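Glucose-6-phosphate isomerase like protein (Thermus thermophilus, PDB 1WIW) probably binds phosphorylated sugars and may interconvert aldose and ketose phosphates as a glucose-6-phosphate or mannose-6-phosphate isomerase. Local coordinates at residues E62-L67 with R88-R93; V25-V30 with P111-R116; G70-G75 with R285-T290; P170-L175 with A253-L258. One frame throughout, in Å; residues are numbered along the deposited sequence.

Contact 1 of 4, residues E62-L67 with R88-R93; sequences EGTLFL and RARVVR
Phe-66 turns its ring to lie beside its own backbone N (chi1 -68°), while Val-92 sets CG1 anti to its backbone N (chi1 176°), and the two side chains run alongside each other in the same direction. Phe-66 CD1 comes 3.8 Å from Val-92 CB. The other branch of the valine, CG2, meets the methyl of Thr-64, CG2 to CG2 at 3.6 Å, and that same methyl sits over one face of the phenyl ring toward its rim. Tyr-35, edge to face with Phe-66, and Leu-118 and Ala-121 of helix 110-121 continue this apolar side of the sheet. A serine in place of Phe-66 would probably leave a gap between Val-92, Thr-64 and Tyr-35. On the opposite face, the side chains of Leu-67 and Val-91 cross at a slant, Leu-67 CD2 4.2 Å from Val-91 CG1. The backbones are joined by four hydrogen bonds: Arg-90 N to Gly-63 O (2.6 Å), Leu-65 N to Arg-90 O (2.7 Å), Val-92 N to Leu-65 O (2.9 Å) and Leu-67 N to Val-92 O (2.9 Å). Polar ends look elsewhere: Thr-64 OG1 bonds to Pro-36 O, and the extended Arg-90 reaches Glu-33 and Glu-101. At the exposed start, Arg-88 NH2 forms a long salt bridge to Glu-62 OE2 (3.7 Å). Two neighbouring parallel strands, connected through helix 76-83, make this a beta-alpha-beta crossover in the parallel sheet of the N-terminal SIS domain.

Contact 2 of 4, residues V25-V30 with P111-R116; sequences VGTGPV and PYRYLR
Thr-27 and Arg-113 meet in the closer-packed half of the contact: Arg-113 NE gives a hydrogen bond to Thr-27 OG1 (2.9 Å), with the hydroxyl, also hydrogen-bonded to Leu-24 O, near the guanidinium plane. An extended chain from CG to NE carries the arginine along the loop, past Gly-28, whose lack of a side chain lets Arg-113 CB approach Gly-28 CA to 4.0 Å. Glu-20 takes the far end of Arg-113. Earlier in the loop, Gly-26 N donates to Tyr-112 OH (3.0 Å), a hydroxyl also bonded to Asp-132 of helix 125-139. The loop that follows helix 17-23 is thus laid across helix 110-121, after the parallel sheet of the N-terminal SIS domain. The other half is wetter. Arg-116 NH2 bonds to Gly-28 O (2.9 Å) from well above the carbonyl plane, and Gly-26 O lies over one face of the guanidinium. One water donates to Gly-26 O and Gly-28 O; a second accepts from Arg-116 NH2 and donates to Pro-29 O and Arg-113 O. A leucine in place of Arg-116 would probably leave Gly-28 O without this donor and the second water less firmly held. Exposed Val-30 CG2 brushes Arg-116 NH1 at 3.7 Å.

Contact 3 of 4, residues G70-G75 with R285-T290; sequences GGYDLG and RLREVT
Leu-74 N donates the one direct hydrogen bond between the segments, to the C-terminal carboxylate at Thr-290 O (2.9 Å, 145° at the hydrogen), approaching from above the carboxylate plane. Tyr-72 CA also lies near this oxygen, in a CA-H...O contact, while the other carboxylate oxygen, OXT, forms a salt bridge with Arg-97. The hydroxyl of Thr-290 is tucked between its own backbone N and carbonyl carbon (chi1 59°), from where OG1 donates back to Leu-286 O at 2.9 Å and stands at the edge of the Tyr-72 ring. Waters supply further polar links. One accepts from Tyr-72 N (2.8 Å) and donates to Thr-290 OG1 and Arg-287 O; another joins Tyr-72 OH to Arg-287 NH2. In fold terms, the chain's last helix, 284-288, and its terminus close on the glycine-rich loop between strand 64-70 and helix 76-83, bringing the C-terminal end of the protein onto its N-terminal SIS domain. Asp-73 OD1, accepting from Ala-77 N, ties the loop to the first turn of helix 76-83. Apolar contacts flank the polar ones: Leu-286 CD2 touches Tyr-72 CE1 at 3.6 Å, the two side chains crossing at about a right angle, and Leu-74 CD2 lies 3.5 Å from Thr-290 CA. The second subunit packs here too: its Glu-200 bonds to Tyr-72 OH, and its Leu-203 and Leu-229 meet Leu-286 and Thr-290.

Contact 4 of 4, residues P170-L175 with A253-L258; sequences PLFRPL and AQVMAL
Phe-172, which rests its CB on Val-255, has a carbonyl oxygen held twice: Leu-175 N donates to Phe-172 O at 3.0 Å, and the hydroxyl of Ser-169 bonds to the same atom. These bonds hold the turn leading into helix 174-185, from which Leu-171, Phe-172 and Leu-175 all point toward helix 251-272; across the contact itself everything is apolar. Val-255 CG2 touches two neighbours, 3.7 Å from Phe-172 CB and 3.7 Å from Leu-171 CD1. One turn further on, Leu-258 CD1 also serves two partners: it meets Leu-171 CD2 tip to tip at 3.8 Å and Leu-175 CD2 at 3.6 Å, the latter pair of side chains crossing at about a right angle. With chi1 of Leu-171 at 84°, CG is turned in between the two backbone bonds and the methyls part, CD1 to Val-255 and CD2 to Leu-258. The helices belong to the C-terminal SIS domain, where the turn follows strand 164-168 of the three-stranded parallel sheet; Leu-221 of the adjacent strand 216-221 touches both Leu-175 and Leu-258. Beyond Val-255 the packing passes to the N-terminal domain, for Leu-53 of helix 48-54 lies against Phe-172 and Val-255. The phenyl ring is covered on one face by Pro-174, its CD 3.6 Å above the ring centre. At the partly exposed margin, Leu-171 CD1 also grazes Gln-254 CB (4.0 Å).

Contacts 1 and 2 both belong to the N-terminal SIS domain, their centres 19 Å apart and their nearest atoms about 6 Å apart. Helix 110-121 of contact 2 ties the set together: Tyr-114 OH lies 3.3 Å from Gly-70 CA of contact 3, and Leu-115 CD2 comes 3.2 Å from CE of Met-256, a selenomethionine, in contact 4. Strand 64-70 runs from contact 1 into the loop of contact 3, which bridges the two domains and borders the second subunit. Contact 4, in the C-terminal domain, is about 14 Å from contact 3 at the nearest atoms. No substrate-binding residue is established here, so their position relative to a sugar site is left undecided.

Contact 1 of 4, residues E62-L67 with R88-R93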
loop_
_atom_site.group_PDB
_atom_site.type_symbol
_atom_site.label_atom_id
_atom_site.label_comp_id
_atom_site.label_asym_id
_atom_site.label_seq_id
_atom_site.Cartn_x
_atom_site.Cartn_y
_atom_site.Cartn_z
ATOM N N GLU B 62 9.460 7.345 -27.051
ATOM C CA GLU B 62 10.770 7.608 -27.642
ATOM C C GLU B 62 11.873 7.569 -26.585
ATOM O O GLU B 62 11.602 7.640 -25.385
ATOM C CB GLU B 62 10.770 8.984 -28.312
ATOM C CG GLU B 62 10.443 10.123 -27.351
ATOM C CD GLU B 62 10.666 11.500 -27.953
ATOM O OE1 GLU B 62 10.441 12.504 -27.241
ATOM O OE2 GLU B 62 11.069 11.582 -29.134
ATOM N N GLY B 63 13.118 7.464 -27.039
ATOM C CA GLY B 63 14.241 7.435 -26.117
ATOM C C GLY B 63 14.534 6.074 -25.510
ATOM O O GLY B 63 14.674 5.078 -26.223
ATOM N N THR B 64 14.629 6.031 -24.186
ATOM C CA THR B 64 14.917 4.786 -23.490
ATOM C C THR B 64 13.897 4.484 -22.402
ATOM O O THR B 64 13.487 5.367 -21.646
ATOM C CB THR B 64 16.310 4.819 -22.823
ATOM O OG1 THR B 64 17.314 5.084 -23.807
ATOM C CG2 THR B 64 16.611 3.488 -22.156
ATOM N N LEU B 65 13.493 3.222 -22.334
ATOM C CA LEU B 65 12.545 2.768 -21.329
ATOM C C LEU B 65 13.285 1.738 -20.489
ATOM O O LEU B 65 13.674 0.683 -20.989
ATOM C CB LEU B 65 11.316 2.137 -21.995
ATOM C CG LEU B 65 10.196 1.534 -21.133
ATOM C CD1 LEU B 65 10.652 0.217 -20.536
ATOM C CD2 LEU B 65 9.783 2.511 -20.040
ATOM N N PHE B 66 13.508 2.063 -19.220
ATOM C CA PHE B 66 14.196 1.150 -18.321
ATOM C C PHE B 66 13.179 0.232 -17.659
ATOM O O PHE B 66 12.310 0.680 -16.910
ATOM C CB PHE B 66 14.969 1.930 -17.261
ATOM C CG PHE B 66 16.132 2.698 -17.809
ATOM C CD1 PHE B 66 17.261 2.034 -18.278
ATOM C CD2 PHE B 66 16.096 4.085 -17.873
ATOM C CE1 PHE B 66 18.339 2.742 -18.807
ATOM C CE2 PHE B 66 17.169 4.805 -18.401
ATOM C CZ PHE B 66 18.291 4.131 -18.869
ATOM N N LEU B 67 13.289 -1.056 -17.956
ATOM C CA LEU B 67 12.386 -2.060 -17.405
ATOM C C LEU B 67 13.122 -2.732 -16.251
ATOM O O LEU B 67 13.980 -3.578 -16.475
ATOM C CB LEU B 67 12.052 -3.080 -18.496
ATOM C CG LEU B 67 10.656 -3.699 -18.545
ATOM C CD1 LEU B 67 9.601 -2.603 -18.532
ATOM C CD2 LEU B 67 10.532 -4.549 -19.809
ATOM N N ARG B 88 8.911 3.724 -30.424
ATOM C CA ARG B 88 10.276 4.001 -30.861
ATOM C C ARG B 88 11.250 4.040 -29.684
ATOM O O ARG B 88 12.432 4.347 -29.853
ATOM C CB ARG B 88 10.327 5.338 -31.605
ATOM C CG ARG B 88 9.309 5.473 -32.725
ATOM C CD ARG B 88 9.492 6.785 -33.474
ATOM N NE ARG B 88 9.559 7.931 -32.569
ATOM C CZ ARG B 88 8.595 8.278 -31.721
ATOM N NH1 ARG B 88 7.476 7.568 -31.657
ATOM N NH2 ARG B 88 8.752 9.333 -30.932
ATOM N N ALA B 89 10.753 3.732 -28.493
ATOM C CA ALA B 89 11.586 3.743 -27.299
ATOM C C ALA B 89 12.453 2.495 -27.204
ATOM O O ALA B 89 11.991 1.382 -27.455
ATOM C CB ALA B 89 10.714 3.865 -26.057
ATOM N N ARG B 90 13.718 2.691 -26.849
ATOM C CA ARG B 90 14.648 1.582 -26.694
ATOM C C ARG B 90 14.411 0.965 -25.322
ATOM O O ARG B 90 14.362 1.674 -24.317
ATOM C CB ARG B 90 16.091 2.076 -26.784
ATOM C CG ARG B 90 17.118 1.007 -26.457
ATOM C CD ARG B 90 18.506 1.596 -26.300
ATOM N NE ARG B 90 19.456 0.601 -25.813
ATOM C CZ ARG B 90 20.720 0.864 -25.498
ATOM N NH1 ARG B 90 21.192 2.097 -25.619
ATOM N NH2 ARG B 90 21.513 -0.105 -25.061
ATOM N N VAL B 91 14.264 -0.354 -25.282
ATOM C CA VAL B 91 14.026 -1.045 -24.022
ATOM C C VAL B 91 15.312 -1.587 -23.413
ATOM O O VAL B 91 16.070 -2.304 -24.067
ATOM C CB VAL B 91 13.043 -2.219 -24.206
ATOM C CG1 VAL B 91 12.810 -2.920 -22.875
ATOM C CG2 VAL B 91 11.729 -1.711 -24.775
ATOM N N VAL B 92 15.556 -1.230 -22.155
ATOM C CA VAL B 92 16.733 -1.701 -21.440
ATOM C C VAL B 92 16.272 -2.474 -20.211
ATOM O O VAL B 92 15.741 -1.896 -19.263
ATOM C CB VAL B 92 17.638 -0.537 -20.995
ATOM C CG1 VAL B 92 18.799 -1.076 -20.173
ATOM C CG2 VAL B 92 18.167 0.206 -22.213
ATOM N N ARG B 93 16.480 -3.787 -20.246
ATOM C CA ARG B 93 16.082 -4.672 -19.162
ATOM C C ARG B 93 17.150 -4.765 -18.082
ATOM O O ARG B 93 18.293 -5.138 -18.352
ATOM C CB ARG B 93 15.800 -6.071 -19.711
ATOM C CG ARG B 93 14.696 -6.137 -20.756
ATOM C CD ARG B 93 14.618 -7.538 -21.342
ATOM N NE ARG B 93 14.343 -8.535 -20.310
ATOM C CZ ARG B 93 14.571 -9.837 -20.445
ATOM N NH1 ARG B 93 15.083 -10.312 -21.573
ATOM N NH2 ARG B 93 14.288 -10.666 -19.450
#

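Contact 2 of 4, residues V25-V30 with P111-R116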
loop_
_atom_site.group_PDB
_atom_site.type_symbol
_atom_site.label_atom_id
_atom_site.label_comp_id
_atom_site.label_asym_id
_atom_site.label_seq_id
_atom_site.Cartn_x
_atom_site.Cartn_y
_atom_site.Cartn_z
ATOM N N VAL B 25 26.849 1.198 -0.146
ATOM C CA VAL B 25 27.158 2.363 -0.962
ATOM C C VAL B 25 28.264 2.079 -1.973
ATOM O O VAL B 25 29.358 1.663 -1.605
ATOM C CB VAL B 25 27.567 3.558 -0.070
ATOM C CG1 VAL B 25 28.111 4.704 -0.927
ATOM C CG2 VAL B 25 26.359 4.026 0.741
ATOM N N GLY B 26 27.973 2.309 -3.249
ATOM C CA GLY B 26 28.973 2.065 -4.273
ATOM C C GLY B 26 28.863 0.702 -4.937
ATOM O O GLY B 26 29.675 0.374 -5.800
ATOM N N THR B 27 27.879 -0.102 -4.538
ATOM C CA THR B 27 27.692 -1.414 -5.158
ATOM C C THR B 27 26.570 -1.328 -6.186
ATOM O O THR B 27 25.704 -0.449 -6.104
ATOM C CB THR B 27 27.330 -2.512 -4.117
ATOM O OG1 THR B 27 26.084 -2.196 -3.488
ATOM C CG2 THR B 27 28.416 -2.622 -3.062
ATOM N N GLY B 28 26.587 -2.238 -7.156
ATOM C CA GLY B 28 25.565 -2.238 -8.183
ATOM C C GLY B 28 26.142 -1.861 -9.537
ATOM O O GLY B 28 27.216 -1.261 -9.604
ATOM N N PRO B 29 25.443 -2.186 -10.636
ATOM C CA PRO B 29 25.920 -1.864 -11.984
ATOM C C PRO B 29 25.985 -0.373 -12.275
ATOM O O PRO B 29 25.199 0.419 -11.751
ATOM C CB PRO B 29 24.911 -2.567 -12.880
ATOM C CG PRO B 29 23.644 -2.416 -12.098
ATOM C CD PRO B 29 24.095 -2.780 -10.693
ATOM N N VAL B 30 26.935 -0.017 -13.130
ATOM C CA VAL B 30 27.162 1.355 -13.555
ATOM C C VAL B 30 26.879 1.391 -15.056
ATOM O O VAL B 30 27.320 0.507 -15.795
ATOM C CB VAL B 30 28.632 1.759 -13.303
ATOM C CG1 VAL B 30 28.915 3.128 -13.886
ATOM C CG2 VAL B 30 28.919 1.748 -11.809
ATOM N N PRO B 111 17.129 -2.496 -3.964
ATOM C CA PRO B 111 16.510 -1.214 -4.324
ATOM C C PRO B 111 17.527 -0.086 -4.467
ATOM O O PRO B 111 17.417 0.748 -5.366
ATOM C CB PRO B 111 15.524 -0.980 -3.187
ATOM C CG PRO B 111 15.035 -2.377 -2.918
ATOM C CD PRO B 111 16.345 -3.170 -2.912
ATOM N N TYR B 112 18.518 -0.057 -3.582
ATOM C CA TYR B 112 19.549 0.971 -3.665
ATOM C C TYR B 112 20.319 0.844 -4.972
ATOM O O TYR B 112 20.614 1.842 -5.628
ATOM C CB TYR B 112 20.533 0.867 -2.492
ATOM C CG TYR B 112 21.842 1.621 -2.733
ATOM C CD1 TYR B 112 22.924 0.999 -3.355
ATOM C CD2 TYR B 112 21.967 2.973 -2.396
ATOM C CE1 TYR B 112 24.107 1.707 -3.643
ATOM C CE2 TYR B 112 23.140 3.690 -2.681
ATOM C CZ TYR B 112 24.204 3.050 -3.305
ATOM O OH TYR B 112 25.352 3.753 -3.603
ATOM N N ARG B 113 20.649 -0.389 -5.349
ATOM C CA ARG B 113 21.409 -0.621 -6.569
ATOM C C ARG B 113 20.617 -0.256 -7.830
ATOM O O ARG B 113 21.186 0.270 -8.790
ATOM C CB ARG B 113 21.903 -2.074 -6.600
ATOM C CG ARG B 113 22.757 -2.414 -5.370
ATOM C CD ARG B 113 23.235 -3.870 -5.330
ATOM N NE ARG B 113 23.958 -4.147 -4.088
ATOM C CZ ARG B 113 23.564 -5.021 -3.169
ATOM N NH1 ARG B 113 22.451 -5.720 -3.349
ATOM N NH2 ARG B 113 24.268 -5.180 -2.053
ATOM N N TYR B 114 19.313 -0.517 -7.840
ATOM C CA TYR B 114 18.509 -0.148 -9.007
ATOM C C TYR B 114 18.460 1.378 -9.121
ATOM O O TYR B 114 18.633 1.936 -10.207
ATOM C CB TYR B 114 17.070 -0.675 -8.895
ATOM C CG TYR B 114 16.882 -2.134 -9.265
ATOM C CD1 TYR B 114 16.957 -3.136 -8.300
ATOM C CD2 TYR B 114 16.604 -2.507 -10.580
ATOM C CE1 TYR B 114 16.757 -4.485 -8.636
ATOM C CE2 TYR B 114 16.402 -3.843 -10.931
ATOM C CZ TYR B 114 16.480 -4.827 -9.957
ATOM O OH TYR B 114 16.280 -6.147 -10.299
ATOM N N LEU B 115 18.217 2.048 -7.994
ATOM C CA LEU B 115 18.138 3.509 -7.979
ATOM C C LEU B 115 19.446 4.149 -8.429
ATOM O O LEU B 115 19.444 5.087 -9.230
ATOM C CB LEU B 115 17.778 4.018 -6.577
ATOM C CG LEU B 115 17.735 5.550 -6.441
ATOM C CD1 LEU B 115 16.677 6.140 -7.363
ATOM C CD2 LEU B 115 17.449 5.920 -5.011
ATOM N N ARG B 116 20.557 3.635 -7.909
ATOM C CA ARG B 116 21.879 4.141 -8.263
ATOM C C ARG B 116 22.077 4.071 -9.777
ATOM O O ARG B 116 22.569 5.014 -10.397
ATOM C CB ARG B 116 22.958 3.323 -7.545
ATOM C CG ARG B 116 24.402 3.650 -7.942
ATOM C CD ARG B 116 25.370 3.159 -6.865
ATOM N NE ARG B 116 26.776 3.336 -7.224
ATOM C CZ ARG B 116 27.464 2.493 -7.990
ATOM N NH1 ARG B 116 28.745 2.729 -8.268
ATOM N NH2 ARG B 116 26.871 1.404 -8.475
HETATM O O HOH W 1 29.583 -0.035 -8.278
HETATM O O HOH W 2 24.020 0.484 -9.267
#

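Contact 3 of 4, residues G70-G75 with R285-T290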
loop_
_atom_site.group_PDB
_atom_site.type_symbol
_atom_site.label_atom_id
_atom_site.label_comp_id
_atom_site.label_asym_id
_atom_site.label_seq_id
_atom_site.Cartn_x
_atom_site.Cartn_y
_atom_site.Cartn_z
ATOM N N GLY B 70 12.692 -6.726 -11.273
ATOM C CA GLY B 70 13.134 -7.198 -9.973
ATOM C C GLY B 70 12.351 -8.368 -9.411
ATOM O O GLY B 70 12.405 -8.628 -8.205
ATOM N N GLY B 71 11.602 -9.054 -10.272
ATOM C CA GLY B 71 10.843 -10.217 -9.843
ATOM C C GLY B 71 9.345 -10.098 -9.607
ATOM O O GLY B 71 8.787 -9.001 -9.501
ATOM N N TYR B 72 8.701 -11.263 -9.557
ATOM C CA TYR B 72 7.273 -11.402 -9.283
ATOM C C TYR B 72 6.283 -10.774 -10.258
ATOM O O TYR B 72 5.115 -10.619 -9.918
ATOM C CB TYR B 72 6.973 -10.862 -7.879
ATOM C CG TYR B 72 8.014 -11.219 -6.840
ATOM C CD1 TYR B 72 8.312 -12.549 -6.544
ATOM C CD2 TYR B 72 8.705 -10.218 -6.150
ATOM C CE1 TYR B 72 9.268 -12.873 -5.587
ATOM C CE2 TYR B 72 9.666 -10.532 -5.190
ATOM C CZ TYR B 72 9.943 -11.858 -4.916
ATOM O OH TYR B 72 10.897 -12.170 -3.980
ATOM N N ASP B 73 6.718 -10.435 -11.466
ATOM C CA ASP B 73 5.816 -9.805 -12.432
ATOM C C ASP B 73 4.956 -10.783 -13.230
ATOM O O ASP B 73 4.155 -10.363 -14.065
ATOM C CB ASP B 73 6.617 -8.942 -13.402
ATOM C CG ASP B 73 7.495 -9.765 -14.310
ATOM O OD1 ASP B 73 7.129 -9.956 -15.491
ATOM O OD2 ASP B 73 8.545 -10.233 -13.834
ATOM N N LEU B 74 5.130 -12.076 -12.983
ATOM C CA LEU B 74 4.365 -13.118 -13.671
ATOM C C LEU B 74 4.224 -12.920 -15.175
ATOM O O LEU B 74 3.124 -13.027 -15.720
ATOM C CB LEU B 74 2.968 -13.254 -13.054
ATOM C CG LEU B 74 2.828 -14.047 -11.751
ATOM C CD1 LEU B 74 1.411 -13.909 -11.229
ATOM C CD2 LEU B 74 3.152 -15.514 -11.985
ATOM N N GLY B 75 5.334 -12.629 -15.841
ATOM C CA GLY B 75 5.303 -12.455 -17.282
ATOM C C GLY B 75 4.973 -11.077 -17.820
ATOM O O GLY B 75 5.266 -10.789 -18.980
ATOM N N ARG B 285 12.463 -20.693 -4.900
ATOM C CA ARG B 285 11.277 -21.310 -5.478
ATOM C C ARG B 285 10.269 -20.264 -5.954
ATOM O O ARG B 285 9.790 -20.328 -7.084
ATOM C CB ARG B 285 10.596 -22.218 -4.450
ATOM C CG ARG B 285 11.467 -23.332 -3.878
ATOM C CD ARG B 285 11.610 -24.515 -4.830
ATOM N NE ARG B 285 12.213 -25.668 -4.161
ATOM C CZ ARG B 285 12.409 -26.854 -4.733
ATOM N NH1 ARG B 285 12.050 -27.054 -5.995
ATOM N NH2 ARG B 285 12.962 -27.842 -4.040
ATOM N N LEU B 286 9.948 -19.304 -5.089
ATOM C CA LEU B 286 8.978 -18.265 -5.430
ATOM C C LEU B 286 9.306 -17.506 -6.714
ATOM O O LEU B 286 8.431 -17.292 -7.551
ATOM C CB LEU B 286 8.829 -17.265 -4.276
ATOM C CG LEU B 286 7.711 -16.235 -4.487
ATOM C CD1 LEU B 286 6.381 -16.959 -4.592
ATOM C CD2 LEU B 286 7.678 -15.239 -3.336
ATOM N N ARG B 287 10.562 -17.093 -6.869
ATOM C CA ARG B 287 10.960 -16.361 -8.069
ATOM C C ARG B 287 10.760 -17.211 -9.330
ATOM O O ARG B 287 10.450 -16.686 -10.398
ATOM C CB ARG B 287 12.426 -15.916 -7.959
ATOM C CG ARG B 287 12.620 -14.397 -7.898
ATOM C CD ARG B 287 13.322 -13.949 -6.621
ATOM N NE ARG B 287 14.544 -14.709 -6.374
ATOM C CZ ARG B 287 15.294 -14.596 -5.283
ATOM N NH1 ARG B 287 16.381 -15.340 -5.145
ATOM N NH2 ARG B 287 14.962 -13.739 -4.333
ATOM N N GLU B 288 10.921 -18.522 -9.202
ATOM C CA GLU B 288 10.757 -19.411 -10.348
ATOM C C GLU B 288 9.342 -19.459 -10.900
ATOM O O GLU B 288 9.148 -19.477 -12.117
ATOM C CB GLU B 288 11.191 -20.834 -9.991
ATOM C CG GLU B 288 12.678 -20.966 -9.777
ATOM C CD GLU B 288 13.470 -20.392 -10.935
ATOM O OE1 GLU B 288 13.496 -21.014 -12.018
ATOM O OE2 GLU B 288 14.060 -19.304 -10.766
ATOM N N VAL B 289 8.354 -19.489 -10.013
ATOM C CA VAL B 289 6.969 -19.565 -10.451
ATOM C C VAL B 289 6.288 -18.219 -10.656
ATOM O O VAL B 289 5.075 -18.163 -10.825
ATOM C CB VAL B 289 6.123 -20.413 -9.468
ATOM C CG1 VAL B 289 6.605 -21.857 -9.486
ATOM C CG2 VAL B 289 6.217 -19.841 -8.063
ATOM N N THR B 290 7.057 -17.134 -10.645
ATOM C CA THR B 290 6.466 -15.818 -10.850
ATOM C C THR B 290 7.278 -14.962 -11.821
ATOM O O THR B 290 7.138 -13.723 -11.774
ATOM C CB THR B 290 6.316 -15.055 -9.508
ATOM O OG1 THR B 290 7.602 -14.895 -8.890
ATOM C CG2 THR B 290 5.396 -15.813 -8.570
ATOM O OXT THR B 290 8.028 -15.544 -12.633
HETATM O O HOH W 3 9.998 -13.700 -9.936
HETATM O O HOH W 4 13.647 -11.558 -4.654
HETATM O O HOH W 5 7.840 -13.439 -14.372
#

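Contact 4 of 4, residues P170-L175 with A253-L258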
loop_
_atom_site.group_PDB
_atom_site.type_symbol
_atom_site.label_atom_id
_atom_site.label_comp_id
_atom_site.label_asym_id
_atom_site.label_seq_id
_atom_site.Cartn_x
_atom_site.Cartn_y
_atom_site.Cartn_z
ATOM N N PRO B 170 5.080 10.153 5.678
ATOM C CA PRO B 170 4.457 11.302 5.011
ATOM C C PRO B 170 5.295 11.918 3.885
ATOM O O PRO B 170 4.758 12.291 2.844
ATOM C CB PRO B 170 4.250 12.298 6.156
ATOM C CG PRO B 170 4.125 11.437 7.355
ATOM C CD PRO B 170 5.177 10.382 7.130
ATOM N N LEU B 171 6.607 12.036 4.101
ATOM C CA LEU B 171 7.483 12.639 3.098
ATOM C C LEU B 171 7.402 11.912 1.761
ATOM O O LEU B 171 7.643 12.504 0.710
ATOM C CB LEU B 171 8.937 12.675 3.587
ATOM C CG LEU B 171 9.835 11.447 3.423
ATOM C CD1 LEU B 171 11.299 11.854 3.637
ATOM C CD2 LEU B 171 9.419 10.362 4.405
ATOM N N PHE B 172 7.066 10.628 1.808
ATOM C CA PHE B 172 6.933 9.811 0.607
ATOM C C PHE B 172 6.235 8.525 1.036
ATOM O O PHE B 172 6.865 7.621 1.597
ATOM C CB PHE B 172 8.310 9.499 0.022
ATOM C CG PHE B 172 8.261 8.900 -1.350
ATOM C CD1 PHE B 172 8.819 7.656 -1.598
ATOM C CD2 PHE B 172 7.666 9.590 -2.402
ATOM C CE1 PHE B 172 8.793 7.105 -2.875
ATOM C CE2 PHE B 172 7.633 9.047 -3.683
ATOM C CZ PHE B 172 8.200 7.798 -3.918
ATOM N N ARG B 173 4.932 8.452 0.776
ATOM C CA ARG B 173 4.129 7.305 1.182
ATOM C C ARG B 173 4.630 5.936 0.725
ATOM O O ARG B 173 4.526 4.962 1.471
ATOM C CB ARG B 173 2.669 7.507 0.750
ATOM C CG ARG B 173 1.979 8.706 1.415
ATOM C CD ARG B 173 1.985 8.606 2.941
ATOM N NE ARG B 173 1.380 7.360 3.404
ATOM C CZ ARG B 173 0.072 7.133 3.475
ATOM N NH1 ARG B 173 -0.372 5.955 3.900
ATOM N NH2 ARG B 173 -0.793 8.089 3.148
ATOM N N PRO B 174 5.179 5.834 -0.499
ATOM C CA PRO B 174 5.661 4.517 -0.935
ATOM C C PRO B 174 6.787 3.939 -0.071
ATOM O O PRO B 174 7.085 2.746 -0.156
ATOM C CB PRO B 174 6.095 4.768 -2.375
ATOM C CG PRO B 174 5.129 5.825 -2.828
ATOM C CD PRO B 174 5.125 6.769 -1.639
ATOM N N LEU B 175 7.409 4.773 0.762
ATOM C CA LEU B 175 8.485 4.291 1.626
ATOM C C LEU B 175 7.953 3.241 2.609
ATOM O O LEU B 175 8.632 2.253 2.896
ATOM C CB LEU B 175 9.125 5.447 2.407
ATOM C CG LEU B 175 10.145 5.044 3.491
ATOM C CD1 LEU B 175 11.298 4.261 2.865
ATOM C CD2 LEU B 175 10.671 6.292 4.201
ATOM N N ALA B 253 17.296 11.913 -0.699
ATOM C CA ALA B 253 18.341 11.404 0.186
ATOM C C ALA B 253 17.732 10.976 1.520
ATOM O O ALA B 253 18.068 9.925 2.060
ATOM C CB ALA B 253 19.404 12.476 0.418
ATOM N N GLN B 254 16.829 11.799 2.043
ATOM C CA GLN B 254 16.162 11.504 3.303
ATOM C C GLN B 254 15.391 10.182 3.228
ATOM O O GLN B 254 15.431 9.369 4.161
ATOM C CB GLN B 254 15.208 12.648 3.675
ATOM C CG GLN B 254 15.923 13.939 4.074
ATOM C CD GLN B 254 14.962 15.021 4.536
ATOM O OE1 GLN B 254 14.130 15.494 3.767
ATOM N NE2 GLN B 254 15.069 15.409 5.799
ATOM N N VAL B 255 14.693 9.962 2.120
ATOM C CA VAL B 255 13.935 8.724 1.955
ATOM C C VAL B 255 14.868 7.516 2.008
ATOM O O VAL B 255 14.628 6.566 2.744
ATOM C CB VAL B 255 13.157 8.714 0.615
ATOM C CG1 VAL B 255 12.668 7.294 0.291
ATOM C CG2 VAL B 255 11.961 9.662 0.707
HETATM N N MSE B 256 15.944 7.566 1.233
HETATM C CA MSE B 256 16.898 6.467 1.190
HETATM C C MSE B 256 17.598 6.263 2.540
HETATM O O MSE B 256 17.885 5.126 2.932
HETATM C CB MSE B 256 17.908 6.723 0.073
HETATM C CG MSE B 256 18.083 5.562 -0.905
HETATM SE SE MSE B 256 16.433 4.722 -1.518
HETATM C CE MSE B 256 15.652 6.240 -2.428
ATOM N N ALA B 257 17.870 7.353 3.256
ATOM C CA ALA B 257 18.508 7.258 4.567
ATOM C C ALA B 257 17.561 6.555 5.531
ATOM O O ALA B 257 17.986 5.734 6.341
ATOM C CB ALA B 257 18.860 8.650 5.098
ATOM N N LEU B 258 16.274 6.881 5.445
ATOM C CA LEU B 258 15.280 6.244 6.305
ATOM C C LEU B 258 15.231 4.762 5.949
ATOM O O LEU B 258 15.262 3.902 6.823
ATOM C CB LEU B 258 13.897 6.872 6.097
ATOM C CG LEU B 258 13.648 8.250 6.723
ATOM C CD1 LEU B 258 12.363 8.841 6.165
ATOM C CD2 LEU B 258 13.574 8.133 8.244
#